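Local coordinates for extracellular solute-binding protein, family 1 (Trichodesmium erythraeum IMS101, PDB 6G7N) that binds ferric iron and probably delivers it to an ABC transporter for iron uptake in this marine diazotroph, at residues Ser144-Ala147 with Ser148-Ile152; Ile181-Ala185 with Ala186-Asp190; Pro278-Ser281 with Val282-Pro285. All coordinates share one frame; numbering follows the deposited sequence.

Contact 1: residues Ser144-Ala147 with Ser148-Ile152; sequences SLIA and SLIEI
Ser148 and Leu145 meet one turn apart on helix 140-167 in a way that illustrates how a serine can fold back onto its own helix. The hydroxyl lies in the position between the backbone N and the carbonyl carbon (chi1 82°), a torsion that swings it back along the helix, where Ser148 OG donates to Leu145 O at 2.7 Å. Leu145 O also takes the helical bond from Leu149 N at 3.1 Å, so two donors grip it, each tilted by less than 20° from the carbonyl plane. Without the hydroxyl, as with an alanine here, Leu145 O is likely to lose its side-chain donor and be gripped less firmly, though Leu149 N still binds it.

The backbone bonds are those of a regular alpha-helix: Ser148 N to Ser144 O, Ile150 N to Ile146 O at 2.9 Å, and Glu151 N to Ala147 O, the last fairly straight with 164° at the hydrogen.

Apolar contacts gather on another face. Ile146 turns its CG2 branch anti to the backbone N, and this methyl meets CD1 of Ile150 at 4.0 Å, the two side chains crossing obliquely. Ile150 CG1 also lies 3.4 Å from Ile146 O, beside the oxygen that its own backbone N binds. Looser is the approach of Ile146 CD1 to Leu149 CD1, at 4.4 Å.

Around this turn the helix is packed on several sides. Ile146 and Ile150 face helix 303-312 through Ala306 and Leu309, Ser148 rests on Tyr299 of helix 297-301, and Leu149 reaches Trp161 farther along its own helix. Near the iron-binding end, Ser144 OG is hydrogen-bonded to Asp59, which directly precedes helix 60-68.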
ATOM      1  N   SER A 144      -7.269  -2.312   5.362  1.00  9.46           N
ATOM      2  CA  SER A 144      -7.650  -1.279   4.422  1.00  9.40           C
ATOM      3  C   SER A 144      -8.577  -1.794   3.317  1.00  8.97           C
ATOM      4  O   SER A 144      -9.512  -1.106   2.914  1.00  9.35           O
ATOM      5  CB  SER A 144      -6.396  -0.598   3.843  1.00  9.83           C
ATOM      6  OG  SER A 144      -5.831   0.221   4.866  1.00 11.26           O
ATOM      7  N   LEU A 145      -8.300  -3.012   2.825  1.00  9.31           N
ATOM      8  CA  LEU A 145      -9.205  -3.595   1.837  1.00  9.67           C
ATOM      9  C   LEU A 145     -10.601  -3.827   2.433  1.00  9.37           C
ATOM     10  O   LEU A 145     -11.609  -3.500   1.805  1.00  9.84           O
ATOM     11  CB  LEU A 145      -8.614  -4.887   1.284  1.00 10.36           C
ATOM     12  CG  LEU A 145      -9.518  -5.626   0.310  1.00 10.98           C
ATOM     13  CD1 LEU A 145      -9.776  -4.867  -0.985  1.00 11.63           C
ATOM     14  CD2 LEU A 145      -8.872  -6.957  -0.045  1.00 13.12           C
ATOM     15  N   ILE A 146     -10.656  -4.385   3.632  1.00  9.62           N
ATOM     16  CA  ILE A 146     -11.950  -4.581   4.276  1.00  9.71           C
ATOM     17  C   ILE A 146     -12.658  -3.257   4.551  1.00  9.24           C
ATOM     18  O   ILE A 146     -13.879  -3.165   4.371  1.00  9.66           O
ATOM     19  CB  ILE A 146     -11.813  -5.517   5.490  1.00 10.98           C
ATOM     20  CG1 ILE A 146     -11.727  -6.992   5.067  1.00 14.83           C
ATOM     21  CG2 ILE A 146     -13.038  -5.419   6.405  1.00 11.84           C
ATOM     22  CD1 ILE A 146     -11.020  -7.429   3.829  1.00 16.45           C
ATOM     23  N   ALA A 147     -11.911  -2.245   4.989  1.00  9.28           N
ATOM     24  CA  ALA A 147     -12.492  -0.924   5.146  1.00  9.78           C
ATOM     25  C   ALA A 147     -13.153  -0.439   3.855  1.00  9.30           C
ATOM     26  O   ALA A 147     -14.259   0.119   3.882  1.00 10.01           O
ATOM     27  CB  ALA A 147     -11.437   0.063   5.629  1.00  9.92           C
ATOM     28  N   SER A 148     -12.476  -0.658   2.720  1.00  9.36           N
ATOM     29  CA  SER A 148     -13.072  -0.254   1.437  1.00  9.59           C
ATOM     30  C   SER A 148     -14.401  -0.972   1.164  1.00  9.43           C
ATOM     31  O   SER A 148     -15.343  -0.387   0.619  1.00 10.26           O
ATOM     32  CB  SER A 148     -12.074  -0.424   0.288  1.00 10.65           C
ATOM     33  OG  SER A 148     -11.997  -1.734  -0.208  1.00 11.78           O
ATOM     34  N   LEU A 149     -14.461  -2.253   1.537  1.00  9.37           N
ATOM     35  CA  LEU A 149     -15.679  -3.044   1.332  1.00  9.85           C
ATOM     36  C   LEU A 149     -16.807  -2.601   2.266  1.00  9.80           C
ATOM     37  O   LEU A 149     -17.979  -2.590   1.872  1.00 10.53           O
ATOM     38  CB  LEU A 149     -15.384  -4.536   1.467  1.00 10.32           C
ATOM     39  CG  LEU A 149     -14.443  -5.096   0.395  1.00 11.33           C
ATOM     40  CD1 LEU A 149     -14.006  -6.500   0.757  1.00 14.00           C
ATOM     41  CD2 LEU A 149     -15.092  -5.065  -0.968  1.00 14.07           C
ATOM     42  N   ILE A 150     -16.474  -2.199   3.498  1.00  9.42           N
ATOM     43  CA  ILE A 150     -17.475  -1.647   4.396  1.00 10.19           C
ATOM     44  C   ILE A 150     -17.991  -0.305   3.876  1.00 10.36           C
ATOM     45  O   ILE A 150     -19.193  -0.035   3.924  1.00 11.24           O
ATOM     46  CB  ILE A 150     -16.907  -1.492   5.826  1.00 10.69           C
ATOM     47  CG1 ILE A 150     -16.582  -2.863   6.433  1.00 11.26           C
ATOM     48  CG2 ILE A 150     -17.893  -0.730   6.714  1.00 12.08           C
ATOM     49  CD1 ILE A 150     -15.733  -2.772   7.670  1.00 12.51           C
ATOM     50  N   GLU A 151     -17.099   0.527   3.355  1.00 10.12           N
ATOM     51  CA  GLU A 151     -17.529   1.792   2.752  1.00 10.77           C
ATOM     52  C   GLU A 151     -18.545   1.555   1.636  1.00 10.98           C
ATOM     53  O   GLU A 151     -19.545   2.260   1.550  1.00 13.19           O
ATOM     54  CB  GLU A 151     -16.328   2.549   2.247  1.00 11.21           C
ATOM     55  CG  GLU A 151     -16.629   3.837   1.492  1.00 12.86           C
ATOM     56  CD  GLU A 151     -17.070   5.020   2.309  1.00 14.34           C
ATOM     57  OE1 GLU A 151     -17.168   4.904   3.546  1.00 17.23           O
ATOM     58  OE2 GLU A 151     -17.290   6.100   1.704  1.00 15.96           O
ATOM     59  N   ILE A 152     -18.275   0.589   0.752  1.00 10.70           N
ATOM     60  CA  ILE A 152     -19.203   0.310  -0.341  1.00 11.72           C
ATOM     61  C   ILE A 152     -20.509  -0.305   0.168  1.00 11.22           C
ATOM     62  O   ILE A 152     -21.597   0.193  -0.119  1.00 12.47           O
ATOM     63  CB  ILE A 152     -18.591  -0.620  -1.408  1.00 12.36           C
ATOM     64  CG1 ILE A 152     -17.357  -0.011  -2.102  1.00 14.23           C
ATOM     65  CG2 ILE A 152     -19.626  -1.038  -2.413  1.00 12.38           C
ATOM     66  CD1 ILE A 152     -17.611   1.196  -2.946  1.00 14.58           C
TER

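Contact 2: residues Ile181-Ala185 with Ala186-Asp190; sequences IKAVA and AGIGD
Ile188 folds back against Ala183 just after the chain has left helix 177-186. Its CB sits 4.0 Å from the CB of Ala183 and lies 3.5 Å from Ala183 O. Beyond it, Ile188 CG1 is anti to the carbonyl carbon (chi1 -66°), and this torsion carries the longer branch past Ala183 O at 4.2 Å. CD1, at the tip, returns to the alanine methyl, so Ala183 CB is met at both ends of the isoleucine; the side chain also touches Arg171.

The backbone fixes this return. Ile188 N donates to Ala183 O at 2.9 Å, and Gly189 N adds a weak bond to the same oxygen. Gly187 N reaches Val184 O from above the carbonyl plane, 68° out of it, and Asn108 ND2 gives that oxygen a further hydrogen bond. On the far flank, Val184 CG1 meets Asp190 O at 3.7 Å, while Val184 CA makes a CH...O contact with Gly189 O.

Gly187 has a positive phi of 88°, where a CB would be jammed against the preceding carbonyl oxygen. Together with the bonds from Ile188 N and Gly187 N back into the last turn, this makes a Schellman motif, a C-terminal capping motif that ends helix 177-186 and turns the chain toward strand 191-195.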
ATOM      1  N   ILE A 181       1.725 -15.987  -1.787  1.00 12.18           N
ATOM      2  CA  ILE A 181       2.097 -16.251  -3.166  1.00 12.02           C
ATOM      3  C   ILE A 181       2.760 -17.635  -3.284  1.00 12.89           C
ATOM      4  O   ILE A 181       2.439 -18.415  -4.204  1.00 14.07           O
ATOM      5  CB  ILE A 181       3.016 -15.135  -3.715  1.00 12.31           C
ATOM      6  CG1 ILE A 181       2.265 -13.790  -3.729  1.00 12.26           C
ATOM      7  CG2 ILE A 181       3.537 -15.490  -5.095  1.00 12.97           C
ATOM      8  CD1 ILE A 181       3.141 -12.597  -4.041  1.00 14.02           C
ATOM      9  N   LYS A 182       3.682 -17.933  -2.365  1.00 12.99           N
ATOM     10  CA  LYS A 182       4.341 -19.229  -2.398  1.00 13.63           C
ATOM     11  C   LYS A 182       3.326 -20.375  -2.178  1.00 14.23           C
ATOM     12  O   LYS A 182       3.450 -21.445  -2.787  1.00 15.70           O
ATOM     13  CB  LYS A 182       5.466 -19.277  -1.385  1.00 14.68           C
ATOM     14  CG  LYS A 182       6.641 -18.380  -1.764  1.00 15.61           C
ATOM     15  CD  LYS A 182       7.749 -18.370  -0.721  1.00 20.13           C
ATOM     16  CE  LYS A 182       8.937 -17.476  -1.042  1.00 23.80           C
ATOM     17  NZ  LYS A 182       9.907 -17.451   0.105  1.00 30.59           N
ATOM     18  N   ALA A 183       2.329 -20.175  -1.313  1.00 14.15           N
ATOM     19  CA  ALA A 183       1.308 -21.180  -1.041  1.00 15.41           C
ATOM     20  C   ALA A 183       0.434 -21.403  -2.271  1.00 14.66           C
ATOM     21  O   ALA A 183       0.035 -22.538  -2.558  1.00 16.35           O
ATOM     22  CB  ALA A 183       0.481 -20.789   0.178  1.00 15.44           C
ATOM     23  N   VAL A 184       0.128 -20.339  -3.007  1.00 13.85           N
ATOM     24  CA  VAL A 184      -0.616 -20.474  -4.261  1.00 14.27           C
ATOM     25  C   VAL A 184       0.193 -21.276  -5.299  1.00 14.69           C
ATOM     26  O   VAL A 184      -0.321 -22.210  -5.916  1.00 16.07           O
ATOM     27  CB  VAL A 184      -1.022 -19.097  -4.805  1.00 13.64           C
ATOM     28  CG1 VAL A 184      -1.574 -19.181  -6.211  1.00 14.08           C
ATOM     29  CG2 VAL A 184      -2.051 -18.438  -3.885  1.00 14.31           C
ATOM     30  N   ALA A 185       1.473 -20.950  -5.453  1.00 14.71           N
ATOM     31  CA  ALA A 185       2.353 -21.687  -6.372  1.00 15.24           C
ATOM     32  C   ALA A 185       2.419 -23.165  -6.001  1.00 16.85           C
ATOM     33  O   ALA A 185       2.450 -24.027  -6.888  1.00 19.86           O
ATOM     34  CB  ALA A 185       3.763 -21.098  -6.361  1.00 15.73           C
ATOM     35  N   ALA A 186       2.471 -23.455  -4.699  1.00 16.85           N
ATOM     36  CA  ALA A 186       2.639 -24.841  -4.194  1.00 18.83           C
ATOM     37  C   ALA A 186       1.357 -25.659  -4.167  1.00 20.00           C
ATOM     38  O   ALA A 186       1.396 -26.835  -3.849  1.00 23.40           O
ATOM     39  CB  ALA A 186       3.218 -24.814  -2.804  1.00 20.92           C
ATOM     40  N   GLY A 187       0.225 -25.034  -4.444  1.00 19.53           N
ATOM     41  CA  GLY A 187      -1.053 -25.732  -4.461  1.00 19.60           C
ATOM     42  C   GLY A 187      -1.772 -25.814  -3.136  1.00 20.34           C
ATOM     43  O   GLY A 187      -2.805 -26.485  -3.041  1.00 22.41           O
ATOM     44  N   ILE A 188      -1.274 -25.137  -2.109  1.00 18.07           N
ATOM     45  CA  ILE A 188      -1.952 -25.090  -0.813  1.00 18.53           C
ATOM     46  C   ILE A 188      -3.271 -24.315  -0.968  1.00 18.03           C
ATOM     47  O   ILE A 188      -4.300 -24.669  -0.377  1.00 19.52           O
ATOM     48  CB  ILE A 188      -1.015 -24.452   0.236  1.00 20.08           C
ATOM     49  CG1 ILE A 188       0.192 -25.374   0.473  1.00 22.48           C
ATOM     50  CG2 ILE A 188      -1.758 -24.152   1.525  1.00 22.32           C
ATOM     51  CD1 ILE A 188       1.303 -24.752   1.260  1.00 26.99           C
ATOM     52  N   GLY A 189      -3.221 -23.236  -1.743  1.00 17.02           N
ATOM     53  CA  GLY A 189      -4.413 -22.550  -2.197  1.00 16.66           C
ATOM     54  C   GLY A 189      -4.382 -22.449  -3.705  1.00 15.32           C
ATOM     55  O   GLY A 189      -3.296 -22.577  -4.316  1.00 17.12           O
ATOM     56  N   ASP A 190      -5.541 -22.179  -4.320  1.00 14.40           N
ATOM     57  CA  ASP A 190      -5.569 -21.851  -5.744  1.00 15.02           C
ATOM     58  C   ASP A 190      -5.488 -20.349  -5.988  1.00 13.44           C
ATOM     59  O   ASP A 190      -5.050 -19.936  -7.061  1.00 14.05           O
ATOM     60  CB  ASP A 190      -6.802 -22.442  -6.442  1.00 17.30           C
ATOM     61  CG  ASP A 190      -6.752 -23.959  -6.577  1.00 20.84           C
ATOM     62  OD1 ASP A 190      -5.685 -24.576  -6.382  1.00 23.93           O
ATOM     63  OD2 ASP A 190      -7.823 -24.507  -6.874  1.00 24.34           O
TER

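Contact 3: residues Pro278-Ser281 with Val282-Pro285; sequences PIAS and VLKP
From the extended backbone of Ile279 and Ala280 the chain turns into helical angles at Ser281, and Ala280 O closes the turn by accepting from both Leu283 N and Lys284 N. The two donors approach differently: Lys284 N, 3.2 Å from Ala280 O, comes nearly along the line of the carbonyl bond, whereas Leu283 N, 2.9 Å from the same Ala280 O, stands above the carbonyl plane, 55° out of it. Lys284 N makes a second, weak bond to Ser281 O.

Among the side chains, Ile279 lays CG2 against CB of Leu283 at 3.7 Å, the two crossing at about a right angle. Leu283 then brings CD1 to 4.2 Å from Ala280 CB, and CG1 of Val282, placed between the backbone N and the carbonyl carbon (chi1 66°), meets the same methyl. Leu283 and Val282 also reach Ala200 on helix 196-204, and Ile279 touches Pro272 of strand 271-272.

The extended chain of Lys284 runs back over the turn, its CE 3.3 Å from Ile279 O, while CD of Pro285 lies 3.2 Å from Ser281 O. Having no N-H, this proline cannot extend the backbone bonding to that oxygen; the chemistry thus implies a short turn held chiefly at one carbonyl, with its apolar side on the fold and its lysine side exposed.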
ATOM      1  N   PRO A 278       6.838   6.761 -16.828  1.00 14.11           N
ATOM      2  CA  PRO A 278       6.871   5.372 -17.275  1.00 15.03           C
ATOM      3  C   PRO A 278       6.837   4.374 -16.119  1.00 14.79           C
ATOM      4  O   PRO A 278       7.392   4.621 -15.045  1.00 16.29           O
ATOM      5  CB  PRO A 278       8.175   5.278 -18.077  1.00 17.39           C
ATOM      6  CG  PRO A 278       8.349   6.674 -18.585  1.00 18.27           C
ATOM      7  CD  PRO A 278       7.941   7.541 -17.417  1.00 16.08           C
ATOM      8  N   ILE A 279       6.214   3.240 -16.395  1.00 16.64           N
ATOM      9  CA  ILE A 279       6.019   2.137 -15.480  1.00 17.36           C
ATOM     10  C   ILE A 279       7.263   1.238 -15.467  1.00 17.33           C
ATOM     11  O   ILE A 279       7.873   1.030 -16.510  1.00 19.31           O
ATOM     12  CB  ILE A 279       4.778   1.304 -15.984  1.00 20.30           C
ATOM     13  CG1 ILE A 279       3.532   2.203 -16.126  1.00 20.55           C
ATOM     14  CG2 ILE A 279       4.478   0.122 -15.085  1.00 22.53           C
ATOM     15  CD1 ILE A 279       3.297   3.031 -14.904  1.00 19.45           C
ATOM     16  N   ALA A 280       7.614   0.673 -14.305  1.00 17.08           N
ATOM     17  CA  ALA A 280       8.731  -0.284 -14.213  1.00 17.81           C
ATOM     18  C   ALA A 280       8.602  -1.419 -15.224  1.00 16.52           C
ATOM     19  O   ALA A 280       7.494  -1.968 -15.434  1.00 17.22           O
ATOM     20  CB  ALA A 280       8.838  -0.891 -12.820  1.00 18.02           C
ATOM     21  N   SER A 281       9.730  -1.837 -15.786  1.00 17.44           N
ATOM     22  CA  SER A 281       9.704  -2.911 -16.771  0.50 18.56           C
ATOM     23  C   SER A 281       9.046  -4.194 -16.249  1.00 17.34           C
ATOM     24  O   SER A 281       8.312  -4.856 -16.986  1.00 19.00           O
ATOM     25  CB  SER A 281      11.113  -3.208 -17.271  0.50 20.34           C
ATOM     26  OG  SER A 281      11.659  -2.051 -17.873  0.50 23.90           O
ATOM     27  N   VAL A 282       9.265  -4.523 -14.975  1.00 16.06           N
ATOM     28  CA  VAL A 282       8.708  -5.734 -14.397  1.00 16.53           C
ATOM     29  C   VAL A 282       7.175  -5.680 -14.311  1.00 15.15           C
ATOM     30  O   VAL A 282       6.509  -6.712 -14.278  1.00 17.25           O
ATOM     31  CB  VAL A 282       9.327  -6.009 -12.996  1.00 16.50           C
ATOM     32  CG1 VAL A 282       8.937  -4.945 -11.970  1.00 16.73           C
ATOM     33  CG2 VAL A 282       8.975  -7.406 -12.487  1.00 18.24           C
ATOM     34  N   LEU A 283       6.604  -4.478 -14.195  1.00 14.85           N
ATOM     35  CA  LEU A 283       5.151  -4.328 -14.115  1.00 14.68           C
ATOM     36  C   LEU A 283       4.452  -4.290 -15.470  1.00 14.79           C
ATOM     37  O   LEU A 283       3.269  -4.627 -15.546  1.00 15.96           O
ATOM     38  CB  LEU A 283       4.801  -3.073 -13.307  1.00 13.40           C
ATOM     39  CG  LEU A 283       5.278  -3.079 -11.853  1.00 14.12           C
ATOM     40  CD1 LEU A 283       5.060  -1.723 -11.190  1.00 14.17           C
ATOM     41  CD2 LEU A 283       4.600  -4.179 -11.054  1.00 15.15           C
ATOM     42  N   LYS A 284       5.152  -3.895 -16.526  1.00 16.99           N
ATOM     43  CA  LYS A 284       4.517  -3.754 -17.849  1.00 18.61           C
ATOM     44  C   LYS A 284       3.792  -5.017 -18.341  1.00 18.51           C
ATOM     45  O   LYS A 284       2.704  -4.896 -18.915  1.00 19.79           O
ATOM     46  CB  LYS A 284       5.503  -3.242 -18.908  1.00 21.98           C
ATOM     47  CG  LYS A 284       5.962  -1.796 -18.724  1.00 24.64           C
ATOM     48  CD  LYS A 284       6.879  -1.395 -19.877  1.00 29.24           C
ATOM     49  CE  LYS A 284       7.735  -0.184 -19.561  1.00 37.55           C
ATOM     50  NZ  LYS A 284       8.582   0.200 -20.733  1.00 42.95           N
ATOM     51  N   PRO A 285       4.355  -6.232 -18.133  1.00 18.57           N
ATOM     52  CA  PRO A 285       3.653  -7.416 -18.665  1.00 20.00           C
ATOM     53  C   PRO A 285       2.269  -7.655 -18.096  1.00 20.84           C
ATOM     54  O   PRO A 285       1.450  -8.317 -18.730  1.00 23.94           O
ATOM     55  CB  PRO A 285       4.600  -8.574 -18.315  1.00 22.88           C
ATOM     56  CG  PRO A 285       5.944  -7.933 -18.208  1.00 22.14           C
ATOM     57  CD  PRO A 285       5.691  -6.577 -17.630  1.00 18.90           C
TER

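The three contacts apply one device, main-chain bonding over three to five residues, at different depths. Contact 1 is the buried case, in mid-helix, with the side chain of Ser144 about 12 Å from the bound iron; contacts 2 and 3 are partly buried and lie nearer the surface. No two share an element, although helices 140-167 and 177-186 follow each other in the chain and helix 196-204 touches both contact 2, through Ile181, and contact 3. Their centres lie 24 to 28 Å apart. Chemistry follows place: a serine hydroxyl joins the regular pattern in contact 1, a glycine ends a helix in contact 2, and a proline follows a loop turn in contact 3.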